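Side-chain contacts in multidrug resistance protein (Vibrio cholerae, PDB 1YC9), which probably forms the trimeric outer-membrane exit channel of an efflux system that expels drugs and other toxic compounds from the cell: residues A[54-59]-A[130-135]; A[135-140]-A[258-263]; A[353-358]-A[429-434]. The protein carries 1 engineered substitution. All blocks are in the same frame, centred on the assembly; numbering follows the deposited sequence.

Interaction 1. Residues A[54-59]-A[130-135]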
ATOM      1  N   ALA A  54       6.652  14.680  13.335  1.00 22.84           N
ATOM      2  CA  ALA A  54       7.548  13.666  13.894  1.00 22.76           C
ATOM      3  C   ALA A  54       8.518  13.120  12.860  1.00 20.76           C
ATOM      4  O   ALA A  54       9.713  12.977  13.133  1.00 19.79           O
ATOM      5  CB  ALA A  54       6.750  12.541  14.513  1.00 22.20           C
ATOM      6  N   ARG A  55       8.006  12.858  11.662  1.00 20.05           N
ATOM      7  CA  ARG A  55       8.829  12.376  10.559  1.00 20.18           C
ATOM      8  C   ARG A  55       9.854  13.404  10.081  1.00 20.03           C
ATOM      9  O   ARG A  55      10.909  13.034   9.564  1.00 18.36           O
ATOM     10  CB  ARG A  55       7.949  11.922   9.393  1.00 22.74           C
ATOM     11  CG  ARG A  55       7.110  10.690   9.695  1.00 30.60           C
ATOM     12  N   LEU A  56       9.549  14.689  10.247  1.00 20.42           N
ATOM     13  CA  LEU A  56      10.517  15.726   9.933  1.00 19.79           C
ATOM     14  C   LEU A  56      11.574  15.762  11.041  1.00 18.98           C
ATOM     15  O   LEU A  56      12.762  15.809  10.768  1.00 18.14           O
ATOM     16  CB  LEU A  56       9.821  17.092   9.735  1.00 19.86           C
ATOM     17  CG  LEU A  56      10.775  18.275   9.581  1.00 21.43           C
ATOM     18  CD1 LEU A  56      11.721  18.047   8.404  1.00 23.02           C
ATOM     19  CD2 LEU A  56       9.941  19.529   9.381  1.00 24.44           C
ATOM     20  N   LYS A  57      11.153  15.727  12.300  1.00 19.44           N
ATOM     21  CA  LYS A  57      12.088  15.744  13.403  1.00 20.77           C
ATOM     22  C   LYS A  57      13.036  14.548  13.304  1.00 21.43           C
ATOM     23  O   LYS A  57      14.222  14.669  13.591  1.00 20.71           O
ATOM     24  CB  LYS A  57      11.360  15.801  14.751  1.00 20.57           C
ATOM     25  CG  LYS A  57      12.242  15.840  15.978  1.00 22.06           C
ATOM     26  CD  LYS A  57      11.434  15.896  17.260  1.00 25.42           C
ATOM     27  CE  LYS A  57      12.342  15.828  18.460  1.00 26.70           C
ATOM     28  NZ  LYS A  57      11.650  16.046  19.751  1.00 27.29           N
ATOM     29  N   GLY A  58      12.525  13.421  12.847  1.00 20.84           N
ATOM     30  CA  GLY A  58      13.329  12.226  12.656  1.00 19.88           C
ATOM     31  C   GLY A  58      14.463  12.475  11.701  1.00 19.56           C
ATOM     32  O   GLY A  58      15.613  12.126  11.959  1.00 19.30           O
ATOM     33  N   ALA A  59      14.120  13.051  10.567  1.00 18.21           N
ATOM     34  CA  ALA A  59      15.117  13.353   9.541  1.00 19.32           C
ATOM     35  C   ALA A  59      16.154  14.363  10.076  1.00 17.29           C
ATOM     36  O   ALA A  59      17.330  14.297   9.724  1.00 19.10           O
ATOM     37  CB  ALA A  59      14.446  13.910   8.308  1.00 19.23           C
ATOM     38  N   ALA A 130      16.483  17.713   3.350  1.00 16.77           N
ATOM     39  CA  ALA A 130      15.772  18.607   2.439  1.00 17.17           C
ATOM     40  C   ALA A 130      14.578  17.923   1.809  1.00 16.81           C
ATOM     41  O   ALA A 130      13.523  18.526   1.605  1.00 16.55           O
ATOM     42  CB  ALA A 130      16.716  19.199   1.334  1.00 17.64           C
ATOM     43  N   ALA A 131      14.723  16.637   1.516  1.00 16.82           N
ATOM     44  CA  ALA A 131      13.603  15.881   1.013  1.00 17.33           C
ATOM     45  C   ALA A 131      12.523  15.748   2.087  1.00 17.43           C
ATOM     46  O   ALA A 131      11.324  15.889   1.776  1.00 16.62           O
ATOM     47  CB  ALA A 131      14.056  14.514   0.495  1.00 17.80           C
ATOM     48  N   ALA A 132      12.947  15.506   3.323  1.00 17.57           N
ATOM     49  CA  ALA A 132      12.003  15.435   4.443  1.00 18.10           C
ATOM     50  C   ALA A 132      11.246  16.755   4.697  1.00 18.99           C
ATOM     51  O   ALA A 132      10.036  16.782   5.053  1.00 18.21           O
ATOM     52  CB  ALA A 132      12.678  14.973   5.657  1.00 18.69           C
ATOM     53  N   GLU A 133      11.952  17.848   4.485  1.00 18.77           N
ATOM     54  CA  GLU A 133      11.333  19.176   4.611  1.00 20.57           C
ATOM     55  C   GLU A 133      10.230  19.343   3.559  1.00 19.65           C
ATOM     56  O   GLU A 133       9.116  19.765   3.866  1.00 20.17           O
ATOM     57  CB  GLU A 133      12.392  20.260   4.517  1.00 19.41           C
ATOM     58  CG  GLU A 133      13.270  20.343   5.733  1.00 25.05           C
ATOM     59  CD  GLU A 133      14.449  21.297   5.594  1.00 29.63           C
ATOM     60  OE1 GLU A 133      14.665  21.794   4.478  1.00 34.37           O
ATOM     61  OE2 GLU A 133      15.154  21.515   6.610  1.00 28.18           O
ATOM     62  N   ALA A 134      10.531  18.952   2.318  1.00 19.92           N
ATOM     63  CA  ALA A 134       9.574  18.983   1.228  1.00 20.54           C
ATOM     64  C   ALA A 134       8.410  18.051   1.519  1.00 21.29           C
ATOM     65  O   ALA A 134       7.254  18.390   1.249  1.00 20.68           O
ATOM     66  CB  ALA A 134      10.251  18.598  -0.090  1.00 19.76           C
ATOM     67  N   GLU A 135       8.685  16.881   2.084  1.00 21.77           N
ATOM     68  CA  GLU A 135       7.609  15.963   2.376  1.00 22.88           C
ATOM     69  C   GLU A 135       6.689  16.497   3.481  1.00 23.38           C
ATOM     70  O   GLU A 135       5.498  16.231   3.445  1.00 22.89           O
ATOM     71  CB  GLU A 135       8.142  14.583   2.710  1.00 23.19           C
ATOM     72  CG  GLU A 135       8.703  13.929   1.460  1.00 27.34           C
ATOM     73  CD  GLU A 135       9.227  12.540   1.699  1.00 33.88           C
ATOM     74  OE1 GLU A 135       9.589  12.227   2.842  1.00 37.57           O
ATOM     75  OE2 GLU A 135       9.282  11.747   0.717  1.00 40.99           O
TER

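Interaction 2. Residues A[135-140]-A[258-263]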
ATOM      1  N   GLU A 135       8.685  16.881   2.084  1.00 21.77           N
ATOM      2  CA  GLU A 135       7.609  15.963   2.376  1.00 22.88           C
ATOM      3  C   GLU A 135       6.689  16.497   3.481  1.00 23.38           C
ATOM      4  O   GLU A 135       5.498  16.231   3.445  1.00 22.89           O
ATOM      5  CB  GLU A 135       8.142  14.583   2.710  1.00 23.19           C
ATOM      6  CG  GLU A 135       8.703  13.929   1.460  1.00 27.34           C
ATOM      7  CD  GLU A 135       9.227  12.540   1.699  1.00 33.88           C
ATOM      8  OE1 GLU A 135       9.589  12.227   2.842  1.00 37.57           O
ATOM      9  OE2 GLU A 135       9.282  11.747   0.717  1.00 40.99           O
ATOM     10  N   SER A 136       7.212  17.284   4.406  1.00 23.76           N
ATOM     11  CA  SER A 136       6.369  17.910   5.426  1.00 25.18           C
ATOM     12  C   SER A 136       5.379  18.906   4.792  1.00 25.67           C
ATOM     13  O   SER A 136       4.236  19.003   5.225  1.00 24.47           O
ATOM     14  CB  SER A 136       7.174  18.580   6.549  1.00 25.07           C
ATOM     15  OG  SER A 136       7.856  19.700   6.082  1.00 26.50           O
ATOM     16  N   VAL A 137       5.828  19.626   3.765  1.00 25.01           N
ATOM     17  CA  VAL A 137       4.920  20.482   2.989  1.00 25.06           C
ATOM     18  C   VAL A 137       3.872  19.630   2.257  1.00 24.50           C
ATOM     19  O   VAL A 137       2.668  19.960   2.261  1.00 25.10           O
ATOM     20  CB  VAL A 137       5.716  21.372   1.991  1.00 25.63           C
ATOM     21  CG1 VAL A 137       4.792  22.218   1.089  1.00 25.73           C
ATOM     22  CG2 VAL A 137       6.683  22.245   2.785  1.00 26.52           C
ATOM     23  N   ALA A 138       4.317  18.570   1.583  1.00 24.00           N
ATOM     24  CA  ALA A 138       3.392  17.630   0.938  1.00 24.22           C
ATOM     25  C   ALA A 138       2.364  17.085   1.938  1.00 24.24           C
ATOM     26  O   ALA A 138       1.182  16.930   1.574  1.00 22.95           O
ATOM     27  CB  ALA A 138       4.138  16.476   0.227  1.00 24.07           C
ATOM     28  N   ALA A 139       2.775  16.868   3.188  1.00 24.35           N
ATOM     29  CA  ALA A 139       1.873  16.340   4.211  1.00 26.44           C
ATOM     30  C   ALA A 139       0.825  17.380   4.593  1.00 27.38           C
ATOM     31  O   ALA A 139      -0.370  17.045   4.744  1.00 27.30           O
ATOM     32  CB  ALA A 139       2.630  15.873   5.493  1.00 26.64           C
ATOM     33  N   ARG A 140       1.241  18.638   4.712  1.00 27.14           N
ATOM     34  CA  ARG A 140       0.289  19.688   4.943  1.00 27.16           C
ATOM     35  C   ARG A 140      -0.758  19.723   3.824  1.00 27.03           C
ATOM     36  O   ARG A 140      -1.952  19.848   4.086  1.00 26.37           O
ATOM     37  CB  ARG A 140       1.014  21.010   4.992  1.00 28.63           C
ATOM     38  CG  ARG A 140       0.142  22.159   5.469  1.00 31.48           C
ATOM     39  CD  ARG A 140       0.682  23.485   5.005  1.00 34.22           C
ATOM     40  NE  ARG A 140       0.182  24.620   5.784  1.00 35.59           N
ATOM     41  CZ  ARG A 140      -0.538  25.615   5.284  1.00 36.54           C
ATOM     42  NH1 ARG A 140      -0.935  25.596   4.018  1.00 37.74           N
ATOM     43  NH2 ARG A 140      -0.899  26.628   6.061  1.00 37.08           N
ATOM     44  N   HIS A 258       6.125  24.295  -7.353  1.00 37.91           N
ATOM     45  CA  HIS A 258       5.577  24.167  -6.008  1.00 37.00           C
ATOM     46  C   HIS A 258       5.278  22.676  -5.693  1.00 34.73           C
ATOM     47  O   HIS A 258       4.649  22.382  -4.675  1.00 36.15           O
ATOM     48  CB  HIS A 258       4.343  25.068  -5.813  1.00 37.59           C
ATOM     49  N   ARG A 259       5.728  21.738  -6.536  1.00 31.08           N
ATOM     50  CA  ARG A 259       5.458  20.328  -6.239  1.00 28.00           C
ATOM     51  C   ARG A 259       6.537  19.848  -5.279  1.00 25.52           C
ATOM     52  O   ARG A 259       7.700  19.618  -5.684  1.00 21.79           O
ATOM     53  CB  ARG A 259       5.473  19.453  -7.481  1.00 27.33           C
ATOM     54  CG  ARG A 259       4.410  19.778  -8.507  1.00 29.44           C
ATOM     55  CD  ARG A 259       3.137  19.070  -8.304  1.00 31.08           C
ATOM     56  NE  ARG A 259       3.213  17.605  -8.116  1.00 29.76           N
ATOM     57  CZ  ARG A 259       2.245  16.761  -8.467  1.00 29.30           C
ATOM     58  NH1 ARG A 259       1.208  17.207  -9.154  1.00 29.45           N
ATOM     59  NH2 ARG A 259       2.363  15.471  -8.239  1.00 27.12           N
ATOM     60  N   ALA A 260       6.154  19.706  -4.022  1.00 23.73           N
ATOM     61  CA  ALA A 260       7.058  19.197  -2.998  1.00 24.24           C
ATOM     62  C   ALA A 260       7.490  17.747  -3.293  1.00 24.00           C
ATOM     63  O   ALA A 260       8.597  17.369  -2.968  1.00 23.57           O
ATOM     64  CB  ALA A 260       6.411  19.296  -1.613  1.00 26.35           C
ATOM     65  N   ASP A 261       6.648  16.940  -3.924  1.00 23.10           N
ATOM     66  CA  ASP A 261       7.034  15.550  -4.299  1.00 23.32           C
ATOM     67  C   ASP A 261       8.181  15.511  -5.304  1.00 22.69           C
ATOM     68  O   ASP A 261       9.105  14.689  -5.200  1.00 21.61           O
ATOM     69  CB  ASP A 261       5.840  14.710  -4.771  1.00 22.94           C
ATOM     70  CG  ASP A 261       5.115  15.285  -6.017  1.00 26.86           C
ATOM     71  OD1 ASP A 261       4.402  14.527  -6.725  1.00 26.38           O
ATOM     72  OD2 ASP A 261       5.187  16.483  -6.407  1.00 28.39           O
ATOM     73  N   ILE A 262       8.152  16.413  -6.291  1.00 21.67           N
ATOM     74  CA  ILE A 262       9.248  16.525  -7.242  1.00 21.15           C
ATOM     75  C   ILE A 262      10.504  17.011  -6.516  1.00 20.41           C
ATOM     76  O   ILE A 262      11.595  16.488  -6.739  1.00 19.71           O
ATOM     77  CB  ILE A 262       8.902  17.492  -8.408  1.00 21.81           C
ATOM     78  CG1 ILE A 262       7.778  16.893  -9.243  1.00 22.45           C
ATOM     79  CG2 ILE A 262      10.112  17.793  -9.255  1.00 21.34           C
ATOM     80  CD1 ILE A 262       7.200  17.822 -10.294  1.00 25.24           C
ATOM     81  N   THR A 263      10.378  18.021  -5.657  1.00 19.95           N
ATOM     82  CA  THR A 263      11.522  18.504  -4.919  1.00 19.40           C
ATOM     83  C   THR A 263      12.143  17.380  -4.083  1.00 18.94           C
ATOM     84  O   THR A 263      13.342  17.210  -4.069  1.00 19.53           O
ATOM     85  CB  THR A 263      11.082  19.628  -4.040  1.00 20.50           C
ATOM     86  OG1 THR A 263      10.620  20.678  -4.899  1.00 20.25           O
ATOM     87  CG2 THR A 263      12.242  20.173  -3.238  1.00 20.35           C
TER

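Interaction 3. Residues A[353-358]-A[429-434]. Unlike the reference sequence in segment 353-358: H354 (reference Tyr), I356 (reference Val).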
ATOM      1  N   LEU A 353       2.887  15.898 -14.426  1.00 22.71           N
ATOM      2  CA  LEU A 353       2.424  16.401 -15.696  1.00 23.77           C
ATOM      3  C   LEU A 353       1.066  15.760 -16.084  1.00 23.34           C
ATOM      4  O   LEU A 353       0.223  16.413 -16.686  1.00 21.89           O
ATOM      5  CB  LEU A 353       3.464  16.180 -16.802  1.00 23.53           C
ATOM      6  CG  LEU A 353       4.766  17.016 -16.739  1.00 28.32           C
ATOM      7  CD1 LEU A 353       5.775  16.561 -17.762  1.00 31.74           C
ATOM      8  CD2 LEU A 353       4.507  18.513 -16.914  1.00 31.80           C
ATOM      9  N   HIS A 354       0.862  14.487 -15.727  1.00 21.95           N
ATOM     10  CA  HIS A 354      -0.366  13.760 -16.030  1.00 23.01           C
ATOM     11  C   HIS A 354      -1.487  14.424 -15.212  1.00 23.34           C
ATOM     12  O   HIS A 354      -2.590  14.648 -15.718  1.00 23.01           O
ATOM     13  CB  HIS A 354      -0.158  12.308 -15.620  1.00 21.82           C
ATOM     14  CG  HIS A 354      -1.360  11.418 -15.683  1.00 22.65           C
ATOM     15  ND1 HIS A 354      -1.422  10.237 -14.968  1.00 21.62           N
ATOM     16  CD2 HIS A 354      -2.514  11.480 -16.400  1.00 23.74           C
ATOM     17  CE1 HIS A 354      -2.557   9.614 -15.243  1.00 21.96           C
ATOM     18  NE2 HIS A 354      -3.239  10.353 -16.099  1.00 21.57           N
ATOM     19  N   GLU A 355      -1.197  14.681 -13.949  1.00 22.15           N
ATOM     20  CA  GLU A 355      -2.191  15.230 -13.034  1.00 23.45           C
ATOM     21  C   GLU A 355      -2.648  16.613 -13.492  1.00 22.87           C
ATOM     22  O   GLU A 355      -3.872  16.895 -13.575  1.00 21.24           O
ATOM     23  CB  GLU A 355      -1.661  15.294 -11.629  1.00 23.78           C
ATOM     24  CG  GLU A 355      -1.722  13.944 -10.931  1.00 29.00           C
ATOM     25  CD  GLU A 355      -0.895  13.883  -9.652  1.00 31.94           C
ATOM     26  OE1 GLU A 355      -0.563  14.952  -9.090  1.00 29.30           O
ATOM     27  OE2 GLU A 355      -0.635  12.739  -9.197  1.00 35.72           O
ATOM     28  N   ILE A 356      -1.669  17.427 -13.871  1.00 21.99           N
ATOM     29  CA  ILE A 356      -1.970  18.764 -14.422  1.00 22.95           C
ATOM     30  C   ILE A 356      -2.688  18.684 -15.755  1.00 21.61           C
ATOM     31  O   ILE A 356      -3.667  19.408 -15.956  1.00 21.44           O
ATOM     32  CB  ILE A 356      -0.697  19.618 -14.581  1.00 23.88           C
ATOM     33  CG1 ILE A 356      -0.128  19.866 -13.201  1.00 28.44           C
ATOM     34  CG2 ILE A 356      -1.062  21.016 -15.210  1.00 25.10           C
ATOM     35  CD1 ILE A 356       1.361  20.143 -13.171  1.00 31.79           C
ATOM     36  N   ALA A 357      -2.263  17.761 -16.636  1.00 20.95           N
ATOM     37  CA  ALA A 357      -2.928  17.561 -17.892  1.00 21.11           C
ATOM     38  C   ALA A 357      -4.391  17.183 -17.707  1.00 21.76           C
ATOM     39  O   ALA A 357      -5.231  17.650 -18.483  1.00 22.28           O
ATOM     40  CB  ALA A 357      -2.238  16.526 -18.766  1.00 22.14           C
ATOM     41  N   ASP A 358      -4.690  16.364 -16.692  1.00 19.96           N
ATOM     42  CA  ASP A 358      -6.060  15.901 -16.439  1.00 20.39           C
ATOM     43  C   ASP A 358      -6.914  17.041 -15.918  1.00 20.68           C
ATOM     44  O   ASP A 358      -8.047  17.207 -16.344  1.00 19.84           O
ATOM     45  CB  ASP A 358      -6.099  14.761 -15.444  1.00 18.92           C
ATOM     46  CG  ASP A 358      -5.829  13.400 -16.083  1.00 19.85           C
ATOM     47  OD1 ASP A 358      -5.415  13.320 -17.245  1.00 20.36           O
ATOM     48  OD2 ASP A 358      -5.985  12.326 -15.451  1.00 26.86           O
ATOM     49  N   LEU A 429      -6.810  21.267  -9.113  1.00 23.13           N
ATOM     50  CA  LEU A 429      -5.778  22.150  -9.644  1.00 22.61           C
ATOM     51  C   LEU A 429      -4.815  22.517  -8.527  1.00 22.18           C
ATOM     52  O   LEU A 429      -3.602  22.564  -8.742  1.00 21.43           O
ATOM     53  CB  LEU A 429      -6.412  23.423 -10.238  1.00 22.81           C
ATOM     54  CG  LEU A 429      -5.431  24.520 -10.741  1.00 23.54           C
ATOM     55  CD1 LEU A 429      -4.651  23.987 -11.904  1.00 25.78           C
ATOM     56  CD2 LEU A 429      -6.247  25.757 -11.162  1.00 28.00           C
ATOM     57  N   ILE A 430      -5.346  22.863  -7.361  1.00 21.19           N
ATOM     58  CA  ILE A 430      -4.523  23.258  -6.262  1.00 22.48           C
ATOM     59  C   ILE A 430      -3.612  22.107  -5.901  1.00 23.70           C
ATOM     60  O   ILE A 430      -2.417  22.277  -5.733  1.00 22.73           O
ATOM     61  CB  ILE A 430      -5.379  23.693  -5.079  1.00 23.52           C
ATOM     62  CG1 ILE A 430      -5.983  25.070  -5.385  1.00 28.16           C
ATOM     63  CG2 ILE A 430      -4.596  23.738  -3.837  1.00 26.42           C
ATOM     64  CD1 ILE A 430      -6.936  25.575  -4.381  1.00 30.75           C
ATOM     65  N   HIS A 431      -4.178  20.905  -5.843  1.00 24.28           N
ATOM     66  CA  HIS A 431      -3.371  19.711  -5.574  1.00 25.97           C
ATOM     67  C   HIS A 431      -2.293  19.468  -6.640  1.00 24.62           C
ATOM     68  O   HIS A 431      -1.126  19.180  -6.317  1.00 25.22           O
ATOM     69  CB  HIS A 431      -4.284  18.518  -5.377  1.00 25.94           C
ATOM     70  CG  HIS A 431      -3.572  17.330  -4.861  1.00 30.51           C
ATOM     71  ND1 HIS A 431      -2.850  16.500  -5.683  1.00 32.99           N
ATOM     72  CD2 HIS A 431      -3.401  16.871  -3.599  1.00 32.81           C
ATOM     73  CE1 HIS A 431      -2.296  15.551  -4.955  1.00 32.73           C
ATOM     74  NE2 HIS A 431      -2.609  15.762  -3.684  1.00 34.91           N
ATOM     75  N   ALA A 432      -2.644  19.642  -7.897  1.00 25.44           N
ATOM     76  CA  ALA A 432      -1.757  19.347  -9.012  1.00 25.93           C
ATOM     77  C   ALA A 432      -0.613  20.336  -9.048  1.00 26.69           C
ATOM     78  O   ALA A 432       0.494  19.994  -9.438  1.00 26.25           O
ATOM     79  CB  ALA A 432      -2.498  19.381 -10.303  1.00 26.24           C
ATOM     80  N   LEU A 433      -0.873  21.569  -8.617  1.00 27.30           N
ATOM     81  CA  LEU A 433       0.166  22.592  -8.563  1.00 28.88           C
ATOM     82  C   LEU A 433       1.002  22.462  -7.293  1.00 29.81           C
ATOM     83  O   LEU A 433       2.047  23.047  -7.195  1.00 30.79           O
ATOM     84  CB  LEU A 433      -0.434  24.004  -8.689  1.00 28.12           C
ATOM     85  CG  LEU A 433      -1.228  24.246  -9.961  1.00 29.41           C
ATOM     86  CD1 LEU A 433      -1.875  25.650  -9.926  1.00 31.96           C
ATOM     87  CD2 LEU A 433      -0.341  24.102 -11.164  1.00 30.21           C
ATOM     88  N   GLY A 434       0.550  21.679  -6.325  1.00 30.84           N
ATOM     89  CA  GLY A 434       1.300  21.440  -5.104  1.00 31.76           C
ATOM     90  C   GLY A 434       1.037  22.494  -4.055  1.00 33.17           C
ATOM     91  O   GLY A 434       1.813  22.646  -3.127  1.00 31.73           O
TER
HETATM   92  O   HOH W   1      -2.500  16.184  -8.145  1.00 34.04           O

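Interaction 1. Residues A[54-59]-A[130-135]
L56 reaches helix 130-135 because its CG stands anti to the backbone N (chi1 172°), which swings the isobutyl group out from helix 54-59 and carries CD1 across. E133, whose CB points away from the contact, answers with CG anti to its carbonyl carbon. That torsion lays the methylene alongside the gap, where E133 CG comes within 3.8 Å of L56 CD1. The two side chains cross obliquely, and beyond CG the glutamate chain runs on extended, so that an aliphatic carbon rather than the carboxylate touches the leucine. The same methyl also sits above the main chain of the opposite helix, 4.0 Å from L56 CD1 to A132 C.

A turn further along helix 54-59, A59 meets A132 by direct abutment. The two residues point their methyls at each other, and A59 CB lies only 3.4 Å from A132 CB, tighter than ordinary carbon contact. The short segments run antiparallel at 170° with their axes 9.0 Å apart. This is apolar packing near the surface, with E133 on the solvent side.

L56 and A59 also lean on L129, and L56 on S136, of the same long helix 117-183. That helix offers other residues to helix 260-281, where A131 touches W267 and E135 forms a salt bridge with R268. Helix 47-67 meanwhile borders a second subunit, with K57 in a salt bridge to E335 of that neighbouring chain, so the contact ties two neighbouring helices of the α-barrel together, close to a subunit boundary.

Interaction 2. Residues A[135-140]-A[258-263]
A260 pushes its single methyl against helix 135-140 at the point where helix 260-281 begins. A260 CB meets the main chain first, 3.9 Å from A138 N. The methyls of the two alanines then face each other, A260 CB to A138 CB, at 4.1 Å. V137 closes the patch with its branch carbon, CB, which lies 4.2 Å from A260 CB. The alanine methyl also rests close to the carbonyl oxygen of A134, one turn back, so it nestles against backbone as much as against side chains.

R259, at the N-cap position just before this helix, sends its side chain away from the alanine patch, and it can be followed outward. R259 CB lies 3.7 Å from I262 CD1, and CG stays close to the same methyl. Two bends in the same sense, chi2 -89° and chi3 -50°, fold the chain back over the first turn, and CD packs near the carbonyl carbon of L433. R259 NE then gives a hydrogen bond of 2.8 Å to D261 OD2. At the tip, R259 NH2 donates to D261 OD1 at 2.7 Å, nearly straight at 167°. This salt bridge is a side-on, two-nitrogen grip: both oxygens lie almost in the guanidinium plane and are met on their syn sides, though the carboxylate is somewhat tilted from that plane. The remaining nitrogen, NH1, makes a salt bridge with E355 OE1 and probably a hydrogen bond to A432 O. So many acceptors should hold the guanidinium's orientation firmly.

Helix 117-183 serves two neighbours here: V137 and A138 take the start of helix 260-281, while S136 and A139 pack on L56 and A52 of helix 47-67.

Interaction 3. Residues A[353-358]-A[429-434]
I356 and A432 form the tight half of this contact. With CG1 anti to its carbonyl carbon (chi1 -64°), the isoleucine directs its longer branch across to helix 429-433, and I356 CG1 lies 3.8 Å from A432 CB. The end of that branch, I356 CD1, rests 3.8 Å from A432 O. In return the alanine methyl lies over the backbone between E355 and I356, 4.2 Å from A432 CB to I356 N. Both I356 and A432 are buried, and A432 O probably accepts a hydrogen bond from R259 NH1.

The other half is looser and polar. E355 and H431, both partly exposed, do not bond directly: E355 OE1 stops 4.4 Å from H431 ND1, near the plane of the ring. A water fills the gap at the ring edge, donating to E355 OE1 and paired with H431 ND1, although both links come out short enough for their exact lengths to be doubtful. The carboxylate's stronger partner is R259, whose NH1 makes a salt bridge with the same oxygen and probably stabilises its negative charge. Q351 holds OE2. Nearby, G434, with positive phi, closes the C-terminal turn in a Schellman motif.

The segments run roughly antiparallel, at 156°, joining helix 326-391 to helix 398-433 near its C-terminal end. H431 leans on L141 and T145 of helix 117-183, while helix 326-391 also borders the third subunit, where N218 of that neighbouring chain bonds to D358.

In the fold
The three contacts move from surface to partial core. Interactions 1 and 2 lie near the surface and share helix 117-183, even the residue E135; one joins it to helix 47-67, the other to the start of helix 260-281, and both are apolar across the interface, with alanine methyls central. Interaction 3 pairs helices 326-391 and 398-433, buries two of its residues and adds water and charge. Interactions 2 and 3 are coupled through R259, which bonds across to E355 and probably to the carbonyl of A432, whereas interactions 1 and 3 do not touch, their centres being about 23 Å apart. Subunit neighbours adjoin interactions 1 and 3, while no other chain touches the segments of interaction 2.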